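Local coordinates for hypothetical protein PA2201 (Pseudomonas aeruginosa, PDB 2FEF), which is of unknown function but is probably an immunity protein that protects the bacterium against a PoNe-type DNase toxin, at residues A90-L95 against G254-E259; P224-Q229 against M258-L263; V273-P278 against L284-R289. One frame throughout, in Å; residues are numbered along the deposited sequence.

Contact 1: residues A90-L95 against G254-E259; sequences AIDRGL and GWWAME
Trp256 lays its indole against Ile91 and Asp92 in the last turn of helix 66-93. Its CB starts toward that helix; chi1 of -58° puts CG beside the backbone N, and chi2 of 108° turns the NE1 edge toward Asp92. CD1 passes near Ile91 CG2. Next, NE1 meets Asp92 OD1 at 2.8 Å in a fairly straight hydrogen bond, the N-H...O angle being 158°. The acceptor lies close to the indole plane, at the ring's edge, and is approached almost in line with its own C-O bond, while the carboxylate and ring planes are steeply inclined to each other. CE2, beyond NE1, has the methyl Ile91 CG2 above it at 3.9 Å. This methyl covers the pyrrole part of one face as a CH-pi contact, 3.9 Å from the five-membered ring centroid. CZ2 is still beside Asp92 OD1, and at the far rim CZ3 packs against Pro278 O. The opposite face carries Trp255 CD1, so the indole is sandwiched between an aliphatic branch and its own sequence neighbour. The other branch of Ile91 runs on to CD1, which touches the selenomethionine methyl Met258 CE at 4.0 Å; Met155 of helix 146-158 adjoins both side chains.

Asp92 OD1 also accepts a bond from a water at 2.9 Å, and that water in turn takes the N-H of Trp255, 3.0 Å from its backbone N. The other carboxylate oxygen, Asp92 OD2, forms a salt bridge with Arg31. The buried carboxylate is thus held by an indole N-H, a water and a guanidinium, a set that would probably stabilise its negative charge, while the tryptophan spends its one polar atom on the same acid and gives its faces to carbon.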
ATOM      1  N   ALA B  90      15.710  -8.983   6.589  1.00 24.03           N
ATOM      2  CA  ALA B  90      17.129  -8.629   6.590  1.00 25.19           C
ATOM      3  C   ALA B  90      18.000  -9.782   7.173  1.00 24.59           C
ATOM      4  O   ALA B  90      19.095 -10.053   6.690  1.00 25.73           O
ATOM      5  CB  ALA B  90      17.320  -7.350   7.389  1.00 24.15           C
ATOM      6  N   ILE B  91      17.511 -10.446   8.208  1.00 24.75           N
ATOM      7  CA  ILE B  91      18.164 -11.661   8.726  1.00 24.72           C
ATOM      8  C   ILE B  91      18.274 -12.753   7.633  1.00 25.19           C
ATOM      9  O   ILE B  91      19.381 -13.309   7.355  1.00 23.76           O
ATOM     10  CB  ILE B  91      17.417 -12.255   9.980  1.00 24.05           C
ATOM     11  CG1 ILE B  91      17.351 -11.202  11.110  1.00 23.22           C
ATOM     12  CG2 ILE B  91      18.201 -13.552  10.466  1.00 24.88           C
ATOM     13  CD1 ILE B  91      16.407 -11.569  12.253  1.00 25.83           C
ATOM     14  N   ASP B  92      17.143 -13.066   7.000  1.00 25.71           N
ATOM     15  CA  ASP B  92      17.149 -14.027   5.854  1.00 27.12           C
ATOM     16  C   ASP B  92      18.205 -13.681   4.796  1.00 27.23           C
ATOM     17  O   ASP B  92      18.919 -14.556   4.282  1.00 27.86           O
ATOM     18  CB  ASP B  92      15.791 -14.012   5.147  1.00 26.48           C
ATOM     19  CG  ASP B  92      14.708 -14.812   5.866  1.00 29.22           C
ATOM     20  OD1 ASP B  92      14.992 -15.483   6.879  1.00 29.99           O
ATOM     21  OD2 ASP B  92      13.526 -14.723   5.404  1.00 28.34           O
ATOM     22  N   ARG B  93      18.318 -12.384   4.494  1.00 27.07           N
ATOM     23  CA  ARG B  93      19.141 -11.912   3.384  1.00 26.51           C
ATOM     24  C   ARG B  93      20.636 -12.017   3.674  1.00 25.87           C
ATOM     25  O   ARG B  93      21.450 -11.936   2.751  1.00 26.49           O
ATOM     26  CB  ARG B  93      18.803 -10.453   3.030  1.00 26.87           C
ATOM     27  CG  ARG B  93      19.578  -9.919   1.798  1.00 26.79           C
ATOM     28  CD  ARG B  93      19.255 -10.724   0.546  1.00 27.55           C
ATOM     29  NE  ARG B  93      20.052 -10.288  -0.615  1.00 28.63           N
ATOM     30  CZ  ARG B  93      21.328 -10.601  -0.820  1.00 29.17           C
ATOM     31  NH1 ARG B  93      21.980 -11.391   0.044  1.00 28.24           N
ATOM     32  NH2 ARG B  93      21.953 -10.129  -1.913  1.00 28.77           N
ATOM     33  N   GLY B  94      20.999 -12.155   4.946  1.00 25.73           N
ATOM     34  CA  GLY B  94      22.419 -12.268   5.312  1.00 25.83           C
ATOM     35  C   GLY B  94      23.053 -10.940   5.705  1.00 26.27           C
ATOM     36  O   GLY B  94      24.273 -10.857   5.805  1.00 26.32           O
ATOM     37  N   LEU B  95      22.245  -9.899   5.952  1.00 26.18           N
ATOM     38  CA  LEU B  95      22.802  -8.611   6.434  1.00 27.08           C
ATOM     39  C   LEU B  95      23.542  -8.842   7.765  1.00 26.97           C
ATOM     40  O   LEU B  95      23.063  -9.574   8.640  1.00 26.60           O
ATOM     41  CB  LEU B  95      21.710  -7.526   6.560  1.00 28.05           C
ATOM     42  CG  LEU B  95      21.176  -7.067   5.182  1.00 30.79           C
ATOM     43  CD1 LEU B  95      19.990  -6.173   5.329  1.00 35.05           C
ATOM     44  CD2 LEU B  95      22.251  -6.299   4.466  1.00 34.80           C
ATOM     45  N   GLY B 254       9.774 -16.582  11.857  1.00 25.54           N
ATOM     46  CA  GLY B 254      10.045 -17.373  10.650  1.00 25.67           C
ATOM     47  C   GLY B 254      10.869 -18.634  10.908  1.00 26.21           C
ATOM     48  O   GLY B 254      10.539 -19.461  11.772  1.00 27.34           O
ATOM     49  N   TRP B 255      11.954 -18.751  10.152  1.00 24.37           N
ATOM     50  CA  TRP B 255      12.845 -19.914  10.139  1.00 24.44           C
ATOM     51  C   TRP B 255      13.719 -20.043  11.393  1.00 24.44           C
ATOM     52  O   TRP B 255      14.239 -21.112  11.688  1.00 24.51           O
ATOM     53  CB  TRP B 255      13.746 -19.719   8.921  1.00 24.65           C
ATOM     54  CG  TRP B 255      14.759 -20.762   8.575  1.00 22.91           C
ATOM     55  CD1 TRP B 255      16.088 -20.741   8.851  1.00 24.09           C
ATOM     56  CD2 TRP B 255      14.514 -21.936   7.816  1.00 25.75           C
ATOM     57  NE1 TRP B 255      16.701 -21.836   8.310  1.00 23.91           N
ATOM     58  CE2 TRP B 255      15.750 -22.590   7.653  1.00 24.82           C
ATOM     59  CE3 TRP B 255      13.368 -22.489   7.234  1.00 26.84           C
ATOM     60  CZ2 TRP B 255      15.869 -23.793   6.960  1.00 27.76           C
ATOM     61  CZ3 TRP B 255      13.492 -23.683   6.530  1.00 24.76           C
ATOM     62  CH2 TRP B 255      14.733 -24.322   6.403  1.00 25.98           C
ATOM     63  N   TRP B 256      13.901 -18.942  12.114  1.00 23.87           N
ATOM     64  CA  TRP B 256      15.043 -18.812  13.018  1.00 24.06           C
ATOM     65  C   TRP B 256      14.787 -19.206  14.455  1.00 23.65           C
ATOM     66  O   TRP B 256      13.874 -18.714  15.086  1.00 23.98           O
ATOM     67  CB  TRP B 256      15.583 -17.365  12.955  1.00 23.38           C
ATOM     68  CG  TRP B 256      15.961 -17.061  11.543  1.00 24.15           C
ATOM     69  CD1 TRP B 256      15.310 -16.229  10.671  1.00 23.83           C
ATOM     70  CD2 TRP B 256      17.030 -17.654  10.822  1.00 23.33           C
ATOM     71  NE1 TRP B 256      15.919 -16.275   9.444  1.00 21.99           N
ATOM     72  CE2 TRP B 256      16.988 -17.134   9.510  1.00 22.01           C
ATOM     73  CE3 TRP B 256      18.021 -18.593  11.158  1.00 22.52           C
ATOM     74  CZ2 TRP B 256      17.898 -17.505   8.527  1.00 22.75           C
ATOM     75  CZ3 TRP B 256      18.929 -18.972  10.178  1.00 24.81           C
ATOM     76  CH2 TRP B 256      18.866 -18.426   8.879  1.00 25.38           C
ATOM     77  N   ALA B 257      15.655 -20.069  14.982  1.00 23.92           N
ATOM     78  CA  ALA B 257      15.668 -20.363  16.406  1.00 24.10           C
ATOM     79  C   ALA B 257      16.319 -19.220  17.159  1.00 25.18           C
ATOM     80  O   ALA B 257      17.413 -19.363  17.700  1.00 24.56           O
ATOM     81  CB  ALA B 257      16.451 -21.689  16.675  1.00 22.82           C
HETATM   82  N   MSE B 258      15.611 -18.097  17.230  1.00 26.51           N
HETATM   83  CA  MSE B 258      16.094 -16.859  17.867  1.00 28.94           C
HETATM   84  C   MSE B 258      16.252 -17.045  19.346  1.00 26.60           C
HETATM   85  O   MSE B 258      17.144 -16.452  19.949  1.00 26.41           O
HETATM   86  CB  MSE B 258      14.993 -15.793  17.706  1.00 28.85           C
HETATM   87  CG  MSE B 258      14.894 -15.382  16.326  1.00 31.93           C
HETATM   88 SE   MSE B 258      13.531 -13.961  16.250  1.00 39.62          SE
HETATM   89  CE  MSE B 258      13.808 -13.702  14.365  1.00 31.88           C
ATOM     90  N   GLU B 259      15.369 -17.856  19.936  1.00 25.55           N
ATOM     91  CA  GLU B 259      15.431 -18.115  21.366  1.00 24.95           C
ATOM     92  C   GLU B 259      16.716 -18.885  21.755  1.00 25.48           C
ATOM     93  O   GLU B 259      17.419 -18.478  22.676  1.00 25.01           O
ATOM     94  CB  GLU B 259      14.157 -18.794  21.897  1.00 25.13           C
ATOM     95  CG  GLU B 259      13.899 -20.308  21.646  1.00 24.90           C
ATOM     96  CD  GLU B 259      13.681 -20.695  20.203  1.00 27.11           C
ATOM     97  OE1 GLU B 259      14.582 -20.422  19.375  1.00 31.82           O
ATOM     98  OE2 GLU B 259      12.679 -21.373  19.886  1.00 27.66           O
TER
HETATM   99  O   HOH W   1      12.601 -16.663   8.105  1.00 24.23           O

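Contact 2: residues P224-Q229 against M258-L263; sequences PYLQSQ and MEVSAL
Tyr225 presents the CD2-CE2 edge of its ring to Val260 and Glu259 on helix 258-267. Val260 CG2 sits beside that edge, 3.6 Å from Tyr225 CD2. Farther out the phenol OH donates to Glu259 OE2 at 2.6 Å, a short bond between two buried side chains. The tyrosine ring is extended toward the other helix because CG lies opposite the backbone N. The acid reaches it differently: Glu259 CG stands between the backbone N and carbonyl carbon (chi1 76°), and the chain bends at chi2, folding the carboxylate back over its own helix. OE2 is met on its anti side, 31° out of the carboxylate plane, and that plane is almost perpendicular to the phenol ring. The second oxygen takes the backbone N-H of the next residue, Val260 N to Glu259 OE1 measuring 3.0 Å, which fixes how the carboxylate is turned. OE2 has a further partner in the hydroxyl of Tyr230, so two tyrosines gather on one oxygen.

Val260 divides its two methyls. CG2 touches both the Tyr225 edge and Leu226 CD2, 3.9 Å from the latter, whereas CG1 faces Leu226 CD1 at 4.1 Å. One face of the Tyr225 ring is covered toward its rim by Gln229 CB from its own helix.

The two helices run nearly antiparallel, their local axes 166° apart in direction and 11.1 Å apart at closest approach, a wide spacing bridged by Tyr225 and Leu226 reaching to Glu259 and Val260. Around the pair, helix 201-204 packs on Tyr225 and Glu259 through Phe204. Leu274 of helix 272-275 touches both Leu226 and Val260, and helix 146-158 lies against Met258, Ser261 and Ala262, in an all-helical surrounding without strands.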
ATOM      1  N   PRO B 224      18.389 -31.390  20.919  1.00 30.86           N
ATOM      2  CA  PRO B 224      17.119 -32.051  20.563  1.00 30.66           C
ATOM      3  C   PRO B 224      15.976 -31.075  20.240  1.00 30.05           C
ATOM      4  O   PRO B 224      15.203 -31.333  19.314  1.00 29.41           O
ATOM      5  CB  PRO B 224      16.800 -32.887  21.815  1.00 30.81           C
ATOM      6  CG  PRO B 224      18.176 -33.236  22.363  1.00 31.76           C
ATOM      7  CD  PRO B 224      18.885 -31.888  22.219  1.00 32.02           C
ATOM      8  N   TYR B 225      15.905 -29.966  20.969  1.00 29.39           N
ATOM      9  CA  TYR B 225      14.942 -28.895  20.691  1.00 29.43           C
ATOM     10  C   TYR B 225      15.088 -28.324  19.278  1.00 29.59           C
ATOM     11  O   TYR B 225      14.085 -28.192  18.562  1.00 29.38           O
ATOM     12  CB  TYR B 225      15.035 -27.784  21.754  1.00 28.08           C
ATOM     13  CG  TYR B 225      14.064 -26.627  21.534  1.00 27.42           C
ATOM     14  CD1 TYR B 225      12.749 -26.714  21.961  1.00 23.98           C
ATOM     15  CD2 TYR B 225      14.493 -25.426  20.901  1.00 25.51           C
ATOM     16  CE1 TYR B 225      11.862 -25.635  21.770  1.00 25.31           C
ATOM     17  CE2 TYR B 225      13.618 -24.345  20.714  1.00 25.62           C
ATOM     18  CZ  TYR B 225      12.301 -24.465  21.155  1.00 25.64           C
ATOM     19  OH  TYR B 225      11.422 -23.402  20.950  1.00 25.47           O
ATOM     20  N   LEU B 226      16.319 -27.986  18.872  1.00 29.46           N
ATOM     21  CA  LEU B 226      16.552 -27.502  17.513  1.00 30.02           C
ATOM     22  C   LEU B 226      16.196 -28.539  16.443  1.00 31.03           C
ATOM     23  O   LEU B 226      15.673 -28.179  15.388  1.00 32.36           O
ATOM     24  CB  LEU B 226      18.021 -27.082  17.305  1.00 30.12           C
ATOM     25  CG  LEU B 226      18.463 -25.719  17.812  1.00 29.16           C
ATOM     26  CD1 LEU B 226      19.930 -25.488  17.529  1.00 28.47           C
ATOM     27  CD2 LEU B 226      17.605 -24.621  17.143  1.00 29.48           C
ATOM     28  N   GLN B 227      16.526 -29.809  16.681  1.00 30.46           N
ATOM     29  CA  GLN B 227      16.224 -30.864  15.711  1.00 30.95           C
ATOM     30  C   GLN B 227      14.726 -31.073  15.550  1.00 31.20           C
ATOM     31  O   GLN B 227      14.228 -31.135  14.426  1.00 32.11           O
ATOM     32  CB  GLN B 227      16.891 -32.197  16.096  1.00 31.39           C
ATOM     33  CG  GLN B 227      16.588 -33.404  15.122  1.00 31.74           C
ATOM     34  CD  GLN B 227      17.048 -33.158  13.691  1.00 37.09           C
ATOM     35  OE1 GLN B 227      17.885 -32.289  13.439  1.00 38.02           O
ATOM     36  NE2 GLN B 227      16.488 -33.915  12.740  1.00 38.07           N
ATOM     37  N   SER B 228      14.015 -31.184  16.674  1.00 30.63           N
ATOM     38  CA  SER B 228      12.612 -31.540  16.642  1.00 30.17           C
ATOM     39  C   SER B 228      11.697 -30.347  16.366  1.00 29.70           C
ATOM     40  O   SER B 228      10.738 -30.480  15.600  1.00 30.53           O
ATOM     41  CB  SER B 228      12.211 -32.257  17.932  1.00 30.07           C
ATOM     42  OG  SER B 228      11.973 -31.341  18.985  1.00 33.07           O
ATOM     43  N   GLN B 229      11.993 -29.179  16.947  1.00 26.31           N
ATOM     44  CA  GLN B 229      11.059 -28.069  16.802  1.00 25.80           C
ATOM     45  C   GLN B 229      11.340 -27.160  15.607  1.00 24.67           C
ATOM     46  O   GLN B 229      10.500 -26.336  15.242  1.00 23.91           O
ATOM     47  CB  GLN B 229      10.910 -27.268  18.123  1.00 25.42           C
ATOM     48  CG  GLN B 229      10.426 -28.099  19.346  1.00 26.20           C
ATOM     49  CD  GLN B 229       9.187 -28.907  19.045  1.00 29.26           C
ATOM     50  OE1 GLN B 229       8.175 -28.370  18.557  1.00 32.00           O
ATOM     51  NE2 GLN B 229       9.261 -30.211  19.299  1.00 30.10           N
HETATM   52  N   MSE B 258      15.611 -18.097  17.230  1.00 26.51           N
HETATM   53  CA  MSE B 258      16.094 -16.859  17.867  1.00 28.94           C
HETATM   54  C   MSE B 258      16.252 -17.045  19.346  1.00 26.60           C
HETATM   55  O   MSE B 258      17.144 -16.452  19.949  1.00 26.41           O
HETATM   56  CB  MSE B 258      14.993 -15.793  17.706  1.00 28.85           C
HETATM   57  CG  MSE B 258      14.894 -15.382  16.326  1.00 31.93           C
HETATM   58 SE   MSE B 258      13.531 -13.961  16.250  1.00 39.62          SE
HETATM   59  CE  MSE B 258      13.808 -13.702  14.365  1.00 31.88           C
ATOM     60  N   GLU B 259      15.369 -17.856  19.936  1.00 25.55           N
ATOM     61  CA  GLU B 259      15.431 -18.115  21.366  1.00 24.95           C
ATOM     62  C   GLU B 259      16.716 -18.885  21.755  1.00 25.48           C
ATOM     63  O   GLU B 259      17.419 -18.478  22.676  1.00 25.01           O
ATOM     64  CB  GLU B 259      14.157 -18.794  21.897  1.00 25.13           C
ATOM     65  CG  GLU B 259      13.899 -20.308  21.646  1.00 24.90           C
ATOM     66  CD  GLU B 259      13.681 -20.695  20.203  1.00 27.11           C
ATOM     67  OE1 GLU B 259      14.582 -20.422  19.375  1.00 31.82           O
ATOM     68  OE2 GLU B 259      12.679 -21.373  19.886  1.00 27.66           O
ATOM     69  N   VAL B 260      16.997 -19.966  21.047  1.00 24.94           N
ATOM     70  CA  VAL B 260      18.218 -20.778  21.305  1.00 24.56           C
ATOM     71  C   VAL B 260      19.481 -19.927  21.073  1.00 25.25           C
ATOM     72  O   VAL B 260      20.432 -19.954  21.873  1.00 24.86           O
ATOM     73  CB  VAL B 260      18.258 -22.056  20.430  1.00 25.18           C
ATOM     74  CG1 VAL B 260      19.504 -22.935  20.749  1.00 23.33           C
ATOM     75  CG2 VAL B 260      16.997 -22.873  20.617  1.00 24.11           C
ATOM     76  N   SER B 261      19.497 -19.190  19.968  1.00 24.18           N
ATOM     77  CA  SER B 261      20.655 -18.336  19.668  1.00 24.70           C
ATOM     78  C   SER B 261      20.855 -17.277  20.762  1.00 24.62           C
ATOM     79  O   SER B 261      21.987 -17.092  21.231  1.00 25.07           O
ATOM     80  CB  SER B 261      20.528 -17.702  18.273  1.00 24.24           C
ATOM     81  OG  SER B 261      20.134 -18.710  17.320  1.00 24.75           O
ATOM     82  N   ALA B 262      19.766 -16.620  21.204  1.00 24.41           N
ATOM     83  CA  ALA B 262      19.887 -15.603  22.265  1.00 23.40           C
ATOM     84  C   ALA B 262      20.321 -16.241  23.584  1.00 23.37           C
ATOM     85  O   ALA B 262      21.125 -15.678  24.330  1.00 22.22           O
ATOM     86  CB  ALA B 262      18.579 -14.819  22.411  1.00 23.57           C
ATOM     87  N   LEU B 263      19.832 -17.445  23.870  1.00 23.97           N
ATOM     88  CA  LEU B 263      20.284 -18.147  25.090  1.00 25.26           C
ATOM     89  C   LEU B 263      21.793 -18.410  25.073  1.00 25.44           C
ATOM     90  O   LEU B 263      22.443 -18.350  26.117  1.00 26.16           O
ATOM     91  CB  LEU B 263      19.474 -19.453  25.325  1.00 25.82           C
ATOM     92  CG  LEU B 263      18.004 -19.251  25.718  1.00 26.82           C
ATOM     93  CD1 LEU B 263      17.154 -20.537  25.529  1.00 28.44           C
ATOM     94  CD2 LEU B 263      17.874 -18.703  27.146  1.00 25.68           C
TER

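Contact 3: residues V273-P278 against L284-R289; sequences VLRASP and LVDYAR
Arg275, on the short, weakly bonded helix 272-275, and Val285, within helix 282-292, mark the nearest backbone approach, with CA atoms 10.2 Å apart, so side chains must span the gap. Arg275 does most of the reaching: its chain is extended from CG to NE and brings the guanidinium end-on to Asp286, one terminal nitrogen for each carboxylate oxygen. NH1 donates to Asp286 OD2 at 2.8 Å with an angle of 164°, lying on the syn side of that oxygen. NH2 meets OD1 of Asp286 at 2.6 Å, but from above the carboxylate plane and less straight, at 148°. The guanidinium and carboxylate planes are tilted 24° apart, and the groups are also offset, so the end-on pair is not a flat one. Val285 CG1 lies obliquely against the guanidinium, 3.8 Å from Arg275 NH2. The same methyl covers the centre of one face of the Arg289 guanidinium.

Asp271 forms a second salt bridge to Arg275, through NE, so the arginine has acids at both its inner and outer nitrogens. Arg289 NH1 stands 4.8 Å from Arg275 NH2, a like charge that the two carboxylates probably help to offset at this partly solvent-exposed bridge.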
ATOM      1  N   VAL B 273      27.866 -27.546  19.098  1.00 27.52           N
ATOM      2  CA  VAL B 273      26.882 -28.561  18.713  1.00 28.72           C
ATOM      3  C   VAL B 273      25.654 -27.935  18.011  1.00 28.99           C
ATOM      4  O   VAL B 273      25.081 -28.521  17.074  1.00 29.32           O
ATOM      5  CB  VAL B 273      26.475 -29.461  19.918  1.00 29.50           C
ATOM      6  CG1 VAL B 273      25.691 -28.708  20.989  1.00 29.07           C
ATOM      7  CG2 VAL B 273      25.741 -30.722  19.437  1.00 33.11           C
ATOM      8  N   LEU B 274      25.319 -26.713  18.403  1.00 27.07           N
ATOM      9  CA  LEU B 274      24.130 -26.073  17.844  1.00 26.89           C
ATOM     10  C   LEU B 274      24.358 -25.435  16.466  1.00 26.69           C
ATOM     11  O   LEU B 274      23.407 -25.188  15.713  1.00 25.45           O
ATOM     12  CB  LEU B 274      23.589 -25.044  18.832  1.00 26.95           C
ATOM     13  CG  LEU B 274      23.386 -25.538  20.268  1.00 26.32           C
ATOM     14  CD1 LEU B 274      22.897 -24.373  21.076  1.00 28.02           C
ATOM     15  CD2 LEU B 274      22.408 -26.726  20.324  1.00 27.39           C
ATOM     16  N   ARG B 275      25.615 -25.161  16.131  1.00 27.17           N
ATOM     17  CA  ARG B 275      25.935 -24.502  14.852  1.00 28.05           C
ATOM     18  C   ARG B 275      25.688 -25.387  13.637  1.00 28.66           C
ATOM     19  O   ARG B 275      25.608 -24.890  12.504  1.00 30.14           O
ATOM     20  CB  ARG B 275      27.385 -23.994  14.867  1.00 28.87           C
ATOM     21  CG  ARG B 275      27.514 -22.926  15.910  1.00 29.28           C
ATOM     22  CD  ARG B 275      28.598 -21.954  15.635  1.00 31.89           C
ATOM     23  NE  ARG B 275      28.548 -20.940  16.668  1.00 27.96           N
ATOM     24  CZ  ARG B 275      28.944 -19.686  16.523  1.00 30.84           C
ATOM     25  NH1 ARG B 275      29.421 -19.268  15.358  1.00 27.98           N
ATOM     26  NH2 ARG B 275      28.821 -18.840  17.555  1.00 28.41           N
ATOM     27  N   ALA B 276      25.583 -26.689  13.858  1.00 28.17           N
ATOM     28  CA  ALA B 276      25.177 -27.622  12.798  1.00 28.38           C
ATOM     29  C   ALA B 276      23.780 -27.299  12.287  1.00 28.34           C
ATOM     30  O   ALA B 276      23.444 -27.657  11.146  1.00 29.42           O
ATOM     31  CB  ALA B 276      25.239 -29.049  13.304  1.00 29.71           C
ATOM     32  N   SER B 277      22.970 -26.639  13.128  1.00 25.50           N
ATOM     33  CA  SER B 277      21.546 -26.382  12.778  1.00 24.45           C
ATOM     34  C   SER B 277      21.410 -25.215  11.809  1.00 23.49           C
ATOM     35  O   SER B 277      21.925 -24.133  12.084  1.00 23.35           O
ATOM     36  CB  SER B 277      20.694 -26.098  14.008  1.00 23.66           C
ATOM     37  OG  SER B 277      19.407 -25.660  13.542  1.00 21.92           O
ATOM     38  N   PRO B 278      20.731 -25.430  10.675  1.00 23.50           N
ATOM     39  CA  PRO B 278      20.469 -24.366   9.702  1.00 24.38           C
ATOM     40  C   PRO B 278      19.541 -23.271  10.238  1.00 24.74           C
ATOM     41  O   PRO B 278      19.353 -22.236   9.570  1.00 24.57           O
ATOM     42  CB  PRO B 278      19.810 -25.100   8.531  1.00 25.58           C
ATOM     43  CG  PRO B 278      19.374 -26.410   9.067  1.00 26.28           C
ATOM     44  CD  PRO B 278      20.236 -26.748  10.222  1.00 24.66           C
ATOM     45  N   LEU B 284      25.451 -14.277  14.579  1.00 23.88           N
ATOM     46  CA  LEU B 284      24.950 -13.228  15.442  1.00 24.48           C
ATOM     47  C   LEU B 284      25.337 -13.443  16.885  1.00 24.37           C
ATOM     48  O   LEU B 284      25.607 -12.465  17.605  1.00 24.26           O
ATOM     49  CB  LEU B 284      23.424 -13.055  15.307  1.00 23.49           C
ATOM     50  CG  LEU B 284      22.984 -12.594  13.915  1.00 25.38           C
ATOM     51  CD1 LEU B 284      21.468 -12.309  13.889  1.00 23.80           C
ATOM     52  CD2 LEU B 284      23.766 -11.301  13.509  1.00 26.70           C
ATOM     53  N   VAL B 285      25.374 -14.711  17.310  1.00 23.96           N
ATOM     54  CA  VAL B 285      26.009 -15.034  18.592  1.00 23.75           C
ATOM     55  C   VAL B 285      27.395 -14.396  18.642  1.00 24.61           C
ATOM     56  O   VAL B 285      27.742 -13.708  19.605  1.00 23.46           O
ATOM     57  CB  VAL B 285      26.034 -16.556  18.851  1.00 24.57           C
ATOM     58  CG1 VAL B 285      26.836 -16.881  20.153  1.00 25.08           C
ATOM     59  CG2 VAL B 285      24.565 -17.102  18.916  1.00 25.78           C
ATOM     60  N   ASP B 286      28.189 -14.615  17.588  1.00 24.33           N
ATOM     61  CA  ASP B 286      29.545 -14.087  17.539  1.00 24.92           C
ATOM     62  C   ASP B 286      29.558 -12.560  17.592  1.00 24.49           C
ATOM     63  O   ASP B 286      30.355 -11.986  18.335  1.00 24.29           O
ATOM     64  CB  ASP B 286      30.288 -14.621  16.297  1.00 25.26           C
ATOM     65  CG  ASP B 286      30.482 -16.139  16.324  1.00 27.24           C
ATOM     66  OD1 ASP B 286      30.408 -16.748  17.429  1.00 28.67           O
ATOM     67  OD2 ASP B 286      30.721 -16.740  15.229  1.00 28.02           O
ATOM     68  N   TYR B 287      28.669 -11.929  16.814  1.00 24.48           N
ATOM     69  CA  TYR B 287      28.526 -10.474  16.739  1.00 25.34           C
ATOM     70  C   TYR B 287      28.222  -9.864  18.108  1.00 25.81           C
ATOM     71  O   TYR B 287      28.906  -8.920  18.533  1.00 24.66           O
ATOM     72  CB  TYR B 287      27.412 -10.079  15.747  1.00 25.15           C
ATOM     73  CG  TYR B 287      27.060  -8.618  15.769  1.00 27.60           C
ATOM     74  CD1 TYR B 287      27.890  -7.677  15.166  1.00 26.78           C
ATOM     75  CD2 TYR B 287      25.908  -8.160  16.422  1.00 25.34           C
ATOM     76  CE1 TYR B 287      27.576  -6.325  15.183  1.00 28.18           C
ATOM     77  CE2 TYR B 287      25.594  -6.807  16.436  1.00 27.37           C
ATOM     78  CZ  TYR B 287      26.453  -5.894  15.838  1.00 27.91           C
ATOM     79  OH  TYR B 287      26.141  -4.547  15.843  1.00 28.33           O
ATOM     80  N   ALA B 288      27.189 -10.389  18.778  1.00 25.70           N
ATOM     81  CA  ALA B 288      26.782  -9.891  20.090  1.00 26.21           C
ATOM     82  C   ALA B 288      27.924 -10.043  21.130  1.00 27.45           C
ATOM     83  O   ALA B 288      28.182  -9.122  21.911  1.00 27.17           O
ATOM     84  CB  ALA B 288      25.525 -10.628  20.548  1.00 26.09           C
ATOM     85  N   ARG B 289      28.613 -11.191  21.112  1.00 28.11           N
ATOM     86  CA  ARG B 289      29.704 -11.435  22.060  1.00 29.06           C
ATOM     87  C   ARG B 289      30.833 -10.452  21.812  1.00 30.24           C
ATOM     88  O   ARG B 289      31.301  -9.812  22.761  1.00 31.06           O
ATOM     89  CB  ARG B 289      30.207 -12.877  21.989  1.00 28.68           C
ATOM     90  CG  ARG B 289      29.196 -13.901  22.527  1.00 28.05           C
ATOM     91  CD  ARG B 289      29.672 -15.322  22.326  1.00 29.80           C
ATOM     92  NE  ARG B 289      28.858 -16.263  23.089  1.00 28.19           N
ATOM     93  CZ  ARG B 289      28.955 -17.586  22.999  1.00 28.67           C
ATOM     94  NH1 ARG B 289      29.840 -18.139  22.180  1.00 28.65           N
ATOM     95  NH2 ARG B 289      28.173 -18.360  23.729  1.00 27.44           N
TER

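Contacts 1 and 2 are buried and share helix 258-267: its start and the loop before it meet the end of helix 66-93, while its first turns face helix 223-234. Contact 3 lies farther out and joins two later, consecutive helices through a partly exposed ion pair. Contact 1 spans the two sequence families, and contact 2 stays within the C-terminal one. In both interior contacts a buried acid accepts a hydrogen bond from an aromatic side chain beside aliphatic packing, whereas contact 3 rests on charge. They adjoin directly: Leu226 of contact 2 touches Ala257, Leu274 and Ser277, and Trp255 NE1 of contact 1 probably hydrogen-bonds to Pro278 O.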